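Local coordinates for DNA topoisomerase 2-associated protein PAT1 (Saccharomyces cerevisiae, PDB 5LMG), which activates mRNA decapping and represses translation, its C-terminal domain binding the decapping enzyme Dcp2 and the 5'-3' mRNA exonuclease Xrn1 directly, at residues Asp158-Gln161 and Met162-Lys166; Ile253-Pro256 and Arg257-Asp261; Ile338-Asn341 and Lys342-Tyr346; Asp348-Leu351 and Phe352-Val355. The protein carries 2 engineered substitutions. All coordinates share one frame; numbering follows the deposited sequence.

Contact 1: residues Asp158-Gln161 and Met162-Lys166; sequences DLFQ and MIILK
One face of the F160 ring is covered by the side chain of I164, one helical turn later. I164 CG1 stands 3.5 Å from the centroid of the F160 ring and only 5° off its normal, a well-centred CH-pi contact. I164 turns this branch over the ring by holding CG1 beside its backbone N (chi1 -49°). CG2 takes the opposite position, anti to that N, and drops to the ring's far end, 3.6 Å from F160 CE1. The packing between aliphatic groups is simpler: L159 and I163 run alongside each other in the same direction, and their CD1 methyls meet at 3.6 Å. On another side of the helix, the flat amide of Q161 rests against a methyl of L165, with Q161 NE2 3.5 Å from L165 CD2. The polar end of Q161 is engaged, since its OE1 accepts a hydrogen bond from N205 in helix 201-216.

Backbone bonds run beneath these side chains. M162 N donates to D158 O and I163 N to L159 O, each at 3.0 Å, whereas the bond from I164 N to F160 O is weak because its N-H...O angle is only 130°. F160 also packs on I106 and I202, and I163 on K107 and P110, so this turn of helix 151-174 is wedged between helices 103-114 and 201-216. A helix packed on both neighbours in this way is consistent with the stacked-helix architecture of the TPR-like clan to which the family belongs.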
loop_
_atom_site.group_PDB
_atom_site.type_symbol
_atom_site.label_atom_id
_atom_site.label_comp_id
_atom_site.label_asym_id
_atom_site.label_seq_id
_atom_site.Cartn_x
_atom_site.Cartn_y
_atom_site.Cartn_z
ATOM N N ASP A 158 -0.072 -1.801 10.945
ATOM C CA ASP A 158 -1.358 -2.465 10.681
ATOM C C ASP A 158 -2.553 -1.527 10.995
ATOM O O ASP A 158 -3.533 -1.523 10.241
ATOM C CB ASP A 158 -1.479 -3.783 11.476
ATOM C CG ASP A 158 -0.390 -4.824 11.228
ATOM O OD1 ASP A 158 0.300 -4.737 10.181
ATOM O OD2 ASP A 158 -0.245 -5.739 12.065
ATOM N N LEU A 159 -2.447 -0.722 12.085
ATOM C CA LEU A 159 -3.474 0.257 12.470
ATOM C C LEU A 159 -3.628 1.342 11.394
ATOM O O LEU A 159 -4.748 1.596 10.954
ATOM C CB LEU A 159 -3.198 0.899 13.850
ATOM C CG LEU A 159 -4.271 1.900 14.342
ATOM C CD1 LEU A 159 -5.532 1.183 14.816
ATOM C CD2 LEU A 159 -3.722 2.812 15.433
ATOM N N PHE A 160 -2.506 1.988 10.996
ATOM C CA PHE A 160 -2.476 3.019 9.964
ATOM C C PHE A 160 -3.066 2.473 8.664
ATOM O O PHE A 160 -3.898 3.139 8.054
ATOM C CB PHE A 160 -1.042 3.514 9.732
ATOM C CG PHE A 160 -0.963 4.796 8.941
ATOM C CD1 PHE A 160 -1.078 4.787 7.555
ATOM C CD2 PHE A 160 -0.767 6.015 9.579
ATOM C CE1 PHE A 160 -0.994 5.975 6.819
ATOM C CE2 PHE A 160 -0.689 7.203 8.844
ATOM C CZ PHE A 160 -0.803 7.171 7.470
ATOM N N GLN A 161 -2.690 1.236 8.290
ATOM C CA GLN A 161 -3.178 0.534 7.105
ATOM C C GLN A 161 -4.708 0.374 7.119
ATOM O O GLN A 161 -5.367 0.746 6.148
ATOM C CB GLN A 161 -2.464 -0.830 6.970
ATOM C CG GLN A 161 -3.003 -1.780 5.880
ATOM C CD GLN A 161 -2.587 -1.412 4.469
ATOM O OE1 GLN A 161 -1.459 -0.972 4.210
ATOM N NE2 GLN A 161 -3.490 -1.624 3.513
ATOM N N MET A 162 -5.257 -0.154 8.227
ATOM C CA MET A 162 -6.676 -0.430 8.425
ATOM C C MET A 162 -7.555 0.841 8.425
ATOM O O MET A 162 -8.604 0.852 7.781
ATOM C CB MET A 162 -6.865 -1.240 9.723
ATOM C CG MET A 162 -8.281 -1.683 9.975
ATOM S SD MET A 162 -8.532 -2.276 11.663
ATOM C CE MET A 162 -8.634 -0.742 12.551
ATOM N N ILE A 163 -7.136 1.888 9.150
ATOM C CA ILE A 163 -7.917 3.114 9.295
ATOM C C ILE A 163 -7.688 4.115 8.156
ATOM O O ILE A 163 -8.647 4.437 7.452
ATOM C CB ILE A 163 -7.699 3.741 10.703
ATOM C CG1 ILE A 163 -8.351 2.849 11.790
ATOM C CG2 ILE A 163 -8.210 5.200 10.765
ATOM C CD1 ILE A 163 -8.093 3.244 13.266
ATOM N N ILE A 164 -6.444 4.624 7.999
ATOM C CA ILE A 164 -6.092 5.662 7.032
ATOM C C ILE A 164 -6.351 5.264 5.564
ATOM O O ILE A 164 -6.986 6.040 4.834
ATOM C CB ILE A 164 -4.640 6.182 7.244
ATOM C CG1 ILE A 164 -4.350 6.544 8.742
ATOM C CG2 ILE A 164 -4.284 7.332 6.294
ATOM C CD1 ILE A 164 -5.265 7.627 9.462
ATOM N N LEU A 165 -5.883 4.081 5.135
ATOM C CA LEU A 165 -6.053 3.685 3.738
ATOM C C LEU A 165 -7.513 3.458 3.339
ATOM O O LEU A 165 -7.876 3.846 2.237
ATOM C CB LEU A 165 -5.161 2.502 3.373
ATOM C CG LEU A 165 -3.821 2.883 2.702
ATOM C CD1 LEU A 165 -2.955 3.806 3.578
ATOM C CD2 LEU A 165 -3.065 1.670 2.328
ATOM N N LYS A 166 -8.357 2.934 4.254
ATOM C CA LYS A 166 -9.800 2.737 4.051
ATOM C C LYS A 166 -10.496 4.101 3.800
ATOM O O LYS A 166 -11.379 4.189 2.951
ATOM C CB LYS A 166 -10.409 2.043 5.289
ATOM C CG LYS A 166 -11.780 1.398 5.077
ATOM C CD LYS A 166 -12.480 1.112 6.413
ATOM C CE LYS A 166 -11.905 -0.057 7.184
ATOM N NZ LYS A 166 -12.200 0.049 8.636
#

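Contact 2: residues Ile253-Pro256 and Arg257-Asp261; sequences IFPP and REYND. With EDO (1,2-ethanediol), chain H; EDO (1,2-ethanediol), chain K.
The carbonyl oxygen of P256 receives two backbone N-H groups from the first turn of helix 257-267. The sound bond comes from N260 N, at 3.1 Å from P256 O, nearly straight at 164° and in the carbonyl plane. The second, from Y259 N, is weak and strongly bent. A neighbouring polar group is less well served: N260 OD1 is buried here without any partner in the model, while N260 ND2 makes a weak bond to O2 of a bound 1,2-ethanediol, probably a crystallisation additive. That same diol oxygen lies 2.8 Å from P255 O, within reach of both the loop carbonyl and the helix side chain.

The apolar part centres on Y259. With CG anti to the backbone N (chi1 -179°), its ring lies obliquely across P255, whose CB is 3.5 Å from Y259 CD2, while P256 CD sits 4.1 Å from Y259 CB. The phenol OH reaches O1 of a second ethanediol at 2.7 Å, in a hydrogen bond at the ring's edge. Replacing the tyrosine with a serine would probably uncover the P255 ring and open a gap beside Y143, which Y259 also touches. Within the helix, one turn apart, D261 OD2 approaches R257 NH2 to 2.8 Å from above the guanidinium plane, a pairing of charges alone.

This is the N-terminus of an alpha-helix with a proline, P256, at the N-cap, its carbonyl accepting the i to i+4 bond from N260.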
loop_
_atom_site.group_PDB
_atom_site.type_symbol
_atom_site.label_atom_id
_atom_site.label_comp_id
_atom_site.label_asym_id
_atom_site.label_seq_id
_atom_site.Cartn_x
_atom_site.Cartn_y
_atom_site.Cartn_z
ATOM N N ILE A 253 11.001 -3.256 -4.541
ATOM C CA ILE A 253 9.693 -3.361 -3.895
ATOM C C ILE A 253 9.586 -4.695 -3.102
ATOM O O ILE A 253 8.762 -4.791 -2.195
ATOM C CB ILE A 253 8.512 -3.127 -4.878
ATOM C CG1 ILE A 253 8.286 -4.338 -5.818
ATOM C CG2 ILE A 253 8.666 -1.801 -5.661
ATOM C CD1 ILE A 253 7.089 -4.207 -6.764
ATOM N N PHE A 254 10.426 -5.706 -3.448
ATOM C CA PHE A 254 10.474 -7.014 -2.769
ATOM C C PHE A 254 11.514 -6.910 -1.632
ATOM O O PHE A 254 12.695 -6.719 -1.926
ATOM C CB PHE A 254 10.835 -8.142 -3.757
ATOM C CG PHE A 254 9.776 -8.447 -4.792
ATOM C CD1 PHE A 254 9.709 -7.721 -5.978
ATOM C CD2 PHE A 254 8.845 -9.463 -4.581
ATOM C CE1 PHE A 254 8.722 -8.002 -6.936
ATOM C CE2 PHE A 254 7.869 -9.754 -5.542
ATOM C CZ PHE A 254 7.822 -9.029 -6.723
ATOM N N PRO A 255 11.093 -6.956 -0.340
ATOM C CA PRO A 255 12.065 -6.798 0.764
ATOM C C PRO A 255 13.075 -7.942 0.883
ATOM O O PRO A 255 12.779 -9.050 0.413
ATOM C CB PRO A 255 11.179 -6.712 2.022
ATOM C CG PRO A 255 9.803 -6.436 1.522
ATOM C CD PRO A 255 9.729 -7.127 0.188
ATOM N N PRO A 256 14.262 -7.705 1.507
ATOM C CA PRO A 256 15.228 -8.802 1.684
ATOM C C PRO A 256 14.668 -9.911 2.566
ATOM O O PRO A 256 13.742 -9.693 3.355
ATOM C CB PRO A 256 16.438 -8.134 2.355
ATOM C CG PRO A 256 16.201 -6.670 2.264
ATOM C CD PRO A 256 14.740 -6.468 2.152
ATOM N N ARG A 257 15.224 -11.102 2.405
ATOM C CA ARG A 257 14.820 -12.292 3.128
ATOM C C ARG A 257 14.996 -12.182 4.641
ATOM O O ARG A 257 14.181 -12.723 5.389
ATOM C CB ARG A 257 15.610 -13.466 2.585
ATOM C CG ARG A 257 14.772 -14.688 2.264
ATOM C CD ARG A 257 14.639 -15.608 3.457
ATOM N NE ARG A 257 15.879 -15.690 4.229
ATOM C CZ ARG A 257 16.115 -16.594 5.169
ATOM N NH1 ARG A 257 17.262 -16.583 5.833
ATOM N NH2 ARG A 257 15.191 -17.497 5.479
ATOM N N GLU A 258 16.057 -11.489 5.093
ATOM C CA GLU A 258 16.335 -11.282 6.520
ATOM C C GLU A 258 15.207 -10.457 7.153
ATOM O O GLU A 258 14.812 -10.717 8.294
ATOM C CB GLU A 258 17.733 -10.666 6.793
ATOM C CG GLU A 258 18.482 -10.086 5.597
ATOM C CD GLU A 258 18.975 -11.077 4.555
ATOM O OE1 GLU A 258 19.836 -11.927 4.882
ATOM O OE2 GLU A 258 18.470 -11.016 3.412
ATOM N N TYR A 259 14.639 -9.502 6.369
ATOM C CA TYR A 259 13.507 -8.693 6.792
ATOM C C TYR A 259 12.261 -9.569 6.895
ATOM O O TYR A 259 11.604 -9.541 7.939
ATOM C CB TYR A 259 13.286 -7.538 5.825
ATOM C CG TYR A 259 12.139 -6.624 6.180
ATOM C CD1 TYR A 259 12.298 -5.605 7.116
ATOM C CD2 TYR A 259 10.919 -6.715 5.514
ATOM C CE1 TYR A 259 11.268 -4.711 7.394
ATOM C CE2 TYR A 259 9.892 -5.806 5.760
ATOM C CZ TYR A 259 10.080 -4.793 6.686
ATOM O OH TYR A 259 9.075 -3.896 6.931
ATOM N N ASN A 260 11.960 -10.365 5.842
ATOM C CA ASN A 260 10.805 -11.275 5.827
ATOM C C ASN A 260 10.808 -12.213 7.035
ATOM O O ASN A 260 9.797 -12.308 7.738
ATOM C CB ASN A 260 10.747 -12.078 4.526
ATOM C CG ASN A 260 10.447 -11.271 3.289
ATOM O OD1 ASN A 260 9.965 -10.133 3.342
ATOM N ND2 ASN A 260 10.710 -11.863 2.135
ATOM N N ASP A 261 11.966 -12.858 7.303
ATOM C CA ASP A 261 12.171 -13.765 8.438
ATOM C C ASP A 261 11.780 -13.140 9.759
ATOM O O ASP A 261 11.082 -13.776 10.556
ATOM C CB ASP A 261 13.643 -14.180 8.513
ATOM C CG ASP A 261 14.043 -15.308 7.582
ATOM O OD1 ASP A 261 13.281 -15.596 6.619
ATOM O OD2 ASP A 261 15.113 -15.910 7.811
HETATM C C1 EDO H . 11.353 -12.625 -2.034
HETATM O O1 EDO H . 10.197 -12.634 -2.861
HETATM C C2 EDO H . 11.770 -11.162 -1.759
HETATM O O2 EDO H . 10.831 -10.492 -0.911
HETATM C C1 EDO K . 6.045 -5.055 6.547
HETATM O O1 EDO K . 6.368 -3.871 7.254
HETATM C C2 EDO K . 4.821 -5.730 7.193
HETATM O O2 EDO K . 4.547 -6.928 6.483
#

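Contact 3: residues Ile338-Asn341 and Lys342-Tyr346; sequences IIYN and KEKLY
The Y340 ring is met by the aliphatic stem of K344, which runs alongside it in the same direction and comes in obliquely near the phenol end, with K344 CD 4.0 Å from Y340 OH. One face of a second ring, that of Y346, receives K342 O, which lies 3.6 Å above the ring plane and offset toward the rim. The carboxylate of E343 is turned back along the helix against I339, its OE2 3.7 Å from I339 CG2; with CG beside the backbone N (chi1 -71°), the E343 chain extends parallel to the isoleucine.

The polar ends find their mates beyond this pair of turns. K344 NZ forms salt bridges with both D273 and D348, so two carboxylates probably stabilise its positive charge. K342 NZ pairs with E318, and N341 ND2 bonds back to the carbonyl of S337.

Four successive backbone bonds hold the turns together. K342 N donates to I338 O at 2.9 Å, and E343 N to I339 O with an N-H...O angle of 168°. K344 N follows onto Y340 O, and the longest, L345 N to N341 O, spans 3.2 Å. L345 CG also comes within 3.4 Å of N341 O.

I338 and I339 meet L321 and E318, whereas L345 and Y346 meet E310 and A311, so the two helices run antiparallel and the stretch is one arm of a helical hairpin formed by helices 290-322 and 329-355.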
loop_
_atom_site.group_PDB
_atom_site.type_symbol
_atom_site.label_atom_id
_atom_site.label_comp_id
_atom_site.label_asym_id
_atom_site.label_seq_id
_atom_site.Cartn_x
_atom_site.Cartn_y
_atom_site.Cartn_z
ATOM N N ILE A 338 -1.215 -26.437 3.216
ATOM C CA ILE A 338 -0.342 -26.519 2.036
ATOM C C ILE A 338 -1.109 -26.075 0.783
ATOM O O ILE A 338 -0.620 -25.205 0.068
ATOM C CB ILE A 338 0.352 -27.908 1.884
ATOM C CG1 ILE A 338 1.407 -28.132 3.009
ATOM C CG2 ILE A 338 0.992 -28.066 0.492
ATOM C CD1 ILE A 338 1.867 -29.545 3.208
ATOM N N ILE A 339 -2.322 -26.641 0.562
ATOM C CA ILE A 339 -3.212 -26.322 -0.565
ATOM C C ILE A 339 -3.570 -24.829 -0.574
ATOM O O ILE A 339 -3.534 -24.216 -1.646
ATOM C CB ILE A 339 -4.471 -27.250 -0.607
ATOM C CG1 ILE A 339 -4.062 -28.737 -0.771
ATOM C CG2 ILE A 339 -5.467 -26.825 -1.720
ATOM C CD1 ILE A 339 -5.141 -29.783 -0.384
ATOM N N TYR A 340 -3.902 -24.255 0.619
ATOM C CA TYR A 340 -4.248 -22.843 0.794
ATOM C C TYR A 340 -3.098 -21.930 0.351
ATOM O O TYR A 340 -3.331 -20.988 -0.403
ATOM C CB TYR A 340 -4.685 -22.522 2.239
ATOM C CG TYR A 340 -4.668 -21.043 2.563
ATOM C CD1 TYR A 340 -5.687 -20.199 2.120
ATOM C CD2 TYR A 340 -3.627 -20.481 3.298
ATOM C CE1 TYR A 340 -5.662 -18.829 2.389
ATOM C CE2 TYR A 340 -3.590 -19.113 3.571
ATOM C CZ TYR A 340 -4.610 -18.292 3.112
ATOM O OH TYR A 340 -4.584 -16.947 3.383
ATOM N N ASN A 341 -1.875 -22.209 0.840
ATOM C CA ASN A 341 -0.687 -21.431 0.506
ATOM C C ASN A 341 -0.259 -21.598 -0.955
ATOM O O ASN A 341 0.162 -20.619 -1.574
ATOM C CB ASN A 341 0.442 -21.708 1.486
ATOM C CG ASN A 341 0.215 -20.955 2.766
ATOM O OD1 ASN A 341 0.336 -19.726 2.814
ATOM N ND2 ASN A 341 -0.203 -21.662 3.808
ATOM N N LYS A 342 -0.467 -22.793 -1.530
ATOM C CA LYS A 342 -0.168 -23.068 -2.943
ATOM C C LYS A 342 -1.092 -22.235 -3.855
ATOM O O LYS A 342 -0.604 -21.518 -4.733
ATOM C CB LYS A 342 -0.295 -24.569 -3.249
ATOM C CG LYS A 342 0.019 -24.948 -4.702
ATOM C CD LYS A 342 -0.525 -26.328 -5.049
ATOM C CE LYS A 342 -2.026 -26.330 -5.229
ATOM N NZ LYS A 342 -2.527 -27.643 -5.704
ATOM N N GLU A 343 -2.411 -22.302 -3.606
ATOM C CA GLU A 343 -3.425 -21.575 -4.380
ATOM C C GLU A 343 -3.279 -20.066 -4.238
ATOM O O GLU A 343 -3.515 -19.339 -5.204
ATOM C CB GLU A 343 -4.840 -22.040 -4.012
ATOM C CG GLU A 343 -5.142 -23.446 -4.521
ATOM C CD GLU A 343 -6.484 -24.052 -4.150
ATOM O OE1 GLU A 343 -7.166 -23.519 -3.242
ATOM O OE2 GLU A 343 -6.836 -25.093 -4.749
ATOM N N LYS A 344 -2.839 -19.606 -3.050
ATOM C CA LYS A 344 -2.616 -18.194 -2.764
ATOM C C LYS A 344 -1.530 -17.644 -3.709
ATOM O O LYS A 344 -1.758 -16.607 -4.331
ATOM C CB LYS A 344 -2.236 -17.977 -1.287
ATOM C CG LYS A 344 -2.088 -16.499 -0.931
ATOM C CD LYS A 344 -1.802 -16.260 0.547
ATOM C CE LYS A 344 -1.784 -14.785 0.891
ATOM N NZ LYS A 344 -0.664 -14.053 0.234
ATOM N N LEU A 345 -0.374 -18.352 -3.816
ATOM C CA LEU A 345 0.749 -17.983 -4.688
ATOM C C LEU A 345 0.325 -17.943 -6.162
ATOM O O LEU A 345 0.670 -16.995 -6.852
ATOM C CB LEU A 345 1.974 -18.915 -4.485
ATOM C CG LEU A 345 2.668 -18.860 -3.111
ATOM C CD1 LEU A 345 3.749 -19.951 -2.982
ATOM C CD2 LEU A 345 3.245 -17.462 -2.805
ATOM N N TYR A 346 -0.477 -18.938 -6.616
ATOM C CA TYR A 346 -1.022 -19.012 -7.978
ATOM C C TYR A 346 -1.852 -17.759 -8.292
ATOM O O TYR A 346 -1.618 -17.111 -9.315
ATOM C CB TYR A 346 -1.943 -20.241 -8.142
ATOM C CG TYR A 346 -1.282 -21.604 -8.227
ATOM C CD1 TYR A 346 0.088 -21.729 -8.439
ATOM C CD2 TYR A 346 -2.036 -22.770 -8.131
ATOM C CE1 TYR A 346 0.689 -22.981 -8.552
ATOM C CE2 TYR A 346 -1.447 -24.026 -8.258
ATOM C CZ TYR A 346 -0.080 -24.128 -8.453
ATOM O OH TYR A 346 0.505 -25.369 -8.544
#

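Contact 4: residues Asp348-Leu351 and Phe352-Val355; sequences DLNL and FLNV
L349 O accepts from two amides of the following turn. L353 N, 3.0 Å from L349 O, makes a nearly straight bond (170°) in the carbonyl plane; F352 N is 3.1 Å from the same L349 O but meets it at only 124°, a weak i to i+3 bond. F352 N lies 3.8 Å from D348 O, too far for the usual i to i+4 bond. The next carbonyl, N350 O, is held by N354 N at 2.9 Å.

Both amide atoms of N350 are satisfied beyond these turns, OD1 by the backbone N of Y360. Helix 329-355 is thereby fastened to the first strand of the antiparallel beta-hairpin 358-361/364-367, while F352 faces I296, V300 and I304 of helix 290-322. The D348 carboxylate is likewise already engaged.

L349 CG meets L353 CD1 at 3.7 Å, with L353 CG beside its own backbone N (chi1 -67°), which carries CD1 back to L349. N354 CB lies 3.2 Å from N350 O. Exchanging this asparagine for a glycine is likely to leave the N350 carbonyl less covered, though still bonded by the backbone N-H, and to lose the side-chain contact with V359 in the strand.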
loop_
_atom_site.group_PDB
_atom_site.type_symbol
_atom_site.label_atom_id
_atom_site.label_comp_id
_atom_site.label_asym_id
_atom_site.label_seq_id
_atom_site.Cartn_x
_atom_site.Cartn_y
_atom_site.Cartn_z
ATOM N N ASP A 348 -2.075 -14.737 -6.552
ATOM C CA ASP A 348 -1.345 -13.468 -6.431
ATOM C C ASP A 348 -0.521 -13.188 -7.688
ATOM O O ASP A 348 -0.571 -12.079 -8.218
ATOM C CB ASP A 348 -0.464 -13.430 -5.168
ATOM C CG ASP A 348 -1.232 -13.430 -3.852
ATOM O OD1 ASP A 348 -2.481 -13.265 -3.884
ATOM O OD2 ASP A 348 -0.591 -13.607 -2.793
ATOM N N LEU A 349 0.170 -14.214 -8.199
ATOM C CA LEU A 349 0.955 -14.105 -9.420
ATOM C C LEU A 349 0.038 -13.897 -10.654
ATOM O O LEU A 349 0.333 -13.025 -11.469
ATOM C CB LEU A 349 1.887 -15.321 -9.584
ATOM C CG LEU A 349 2.726 -15.418 -10.874
ATOM C CD1 LEU A 349 3.649 -14.203 -11.060
ATOM C CD2 LEU A 349 3.529 -16.710 -10.896
ATOM N N ASN A 350 -1.081 -14.646 -10.757
ATOM C CA ASN A 350 -2.016 -14.495 -11.880
ATOM C C ASN A 350 -2.721 -13.136 -11.909
ATOM O O ASN A 350 -3.082 -12.686 -12.987
ATOM C CB ASN A 350 -3.014 -15.651 -11.963
ATOM C CG ASN A 350 -2.407 -16.844 -12.644
ATOM O OD1 ASN A 350 -1.774 -16.730 -13.696
ATOM N ND2 ASN A 350 -2.569 -18.016 -12.056
ATOM N N LEU A 351 -2.854 -12.450 -10.757
ATOM C CA LEU A 351 -3.404 -11.089 -10.697
ATOM C C LEU A 351 -2.536 -10.173 -11.594
ATOM O O LEU A 351 -3.066 -9.414 -12.405
ATOM C CB LEU A 351 -3.423 -10.567 -9.233
ATOM C CG LEU A 351 -3.855 -9.096 -8.987
ATOM C CD1 LEU A 351 -5.273 -8.821 -9.511
ATOM C CD2 LEU A 351 -3.795 -8.755 -7.507
ATOM N N PHE A 352 -1.199 -10.325 -11.485
ATOM C CA PHE A 352 -0.220 -9.572 -12.257
ATOM C C PHE A 352 -0.152 -10.042 -13.709
ATOM O O PHE A 352 -0.256 -9.211 -14.601
ATOM C CB PHE A 352 1.166 -9.632 -11.583
ATOM C CG PHE A 352 2.337 -9.130 -12.404
ATOM C CD1 PHE A 352 2.350 -7.832 -12.914
ATOM C CD2 PHE A 352 3.449 -9.935 -12.623
ATOM C CE1 PHE A 352 3.450 -7.358 -13.643
ATOM C CE2 PHE A 352 4.543 -9.462 -13.364
ATOM C CZ PHE A 352 4.539 -8.176 -13.855
ATOM N N LEU A 353 0.012 -11.364 -13.938
ATOM C CA LEU A 353 0.171 -11.954 -15.270
ATOM C C LEU A 353 -1.018 -11.746 -16.205
ATOM O O LEU A 353 -0.798 -11.372 -17.362
ATOM C CB LEU A 353 0.532 -13.453 -15.197
ATOM C CG LEU A 353 1.901 -13.836 -14.629
ATOM C CD1 LEU A 353 2.029 -15.360 -14.543
ATOM C CD2 LEU A 353 3.047 -13.256 -15.474
ATOM N N ASN A 354 -2.266 -12.004 -15.715
ATOM C CA ASN A 354 -3.510 -11.872 -16.500
ATOM C C ASN A 354 -3.699 -10.500 -17.119
ATOM O O ASN A 354 -4.171 -10.401 -18.245
ATOM C CB ASN A 354 -4.750 -12.269 -15.705
ATOM C CG ASN A 354 -4.781 -13.710 -15.221
ATOM O OD1 ASN A 354 -3.998 -14.589 -15.620
ATOM N ND2 ASN A 354 -5.705 -13.980 -14.346
ATOM N N VAL A 355 -3.302 -9.455 -16.387
ATOM C CA VAL A 355 -3.347 -8.048 -16.790
ATOM C C VAL A 355 -2.561 -7.831 -18.122
ATOM O O VAL A 355 -2.968 -7.032 -18.969
ATOM C CB VAL A 355 -2.852 -7.203 -15.584
ATOM C CG1 VAL A 355 -2.027 -6.003 -16.006
ATOM C CG2 VAL A 355 -4.017 -6.799 -14.678
#

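All four contacts are local, so none closes a long loop and none nests in or crosses another; they follow in series from the N terminus. Contact 1 belongs to helix 151-174 in the middle of the helical array. Contact 2, its centre about 22 Å from that of contact 1, marks the passage from a loop into helix 257-267. Contacts 3 and 4 are turns of one helix, 329-355, with centres about 14 Å apart, and their segments almost follow on in the sequence. Contact 3 lies against helix 290-322, whereas contact 4 also reaches helix 275-286 and strand 358-361, the first of the C-terminal beta-hairpin, and so ties helix 329-355 to both.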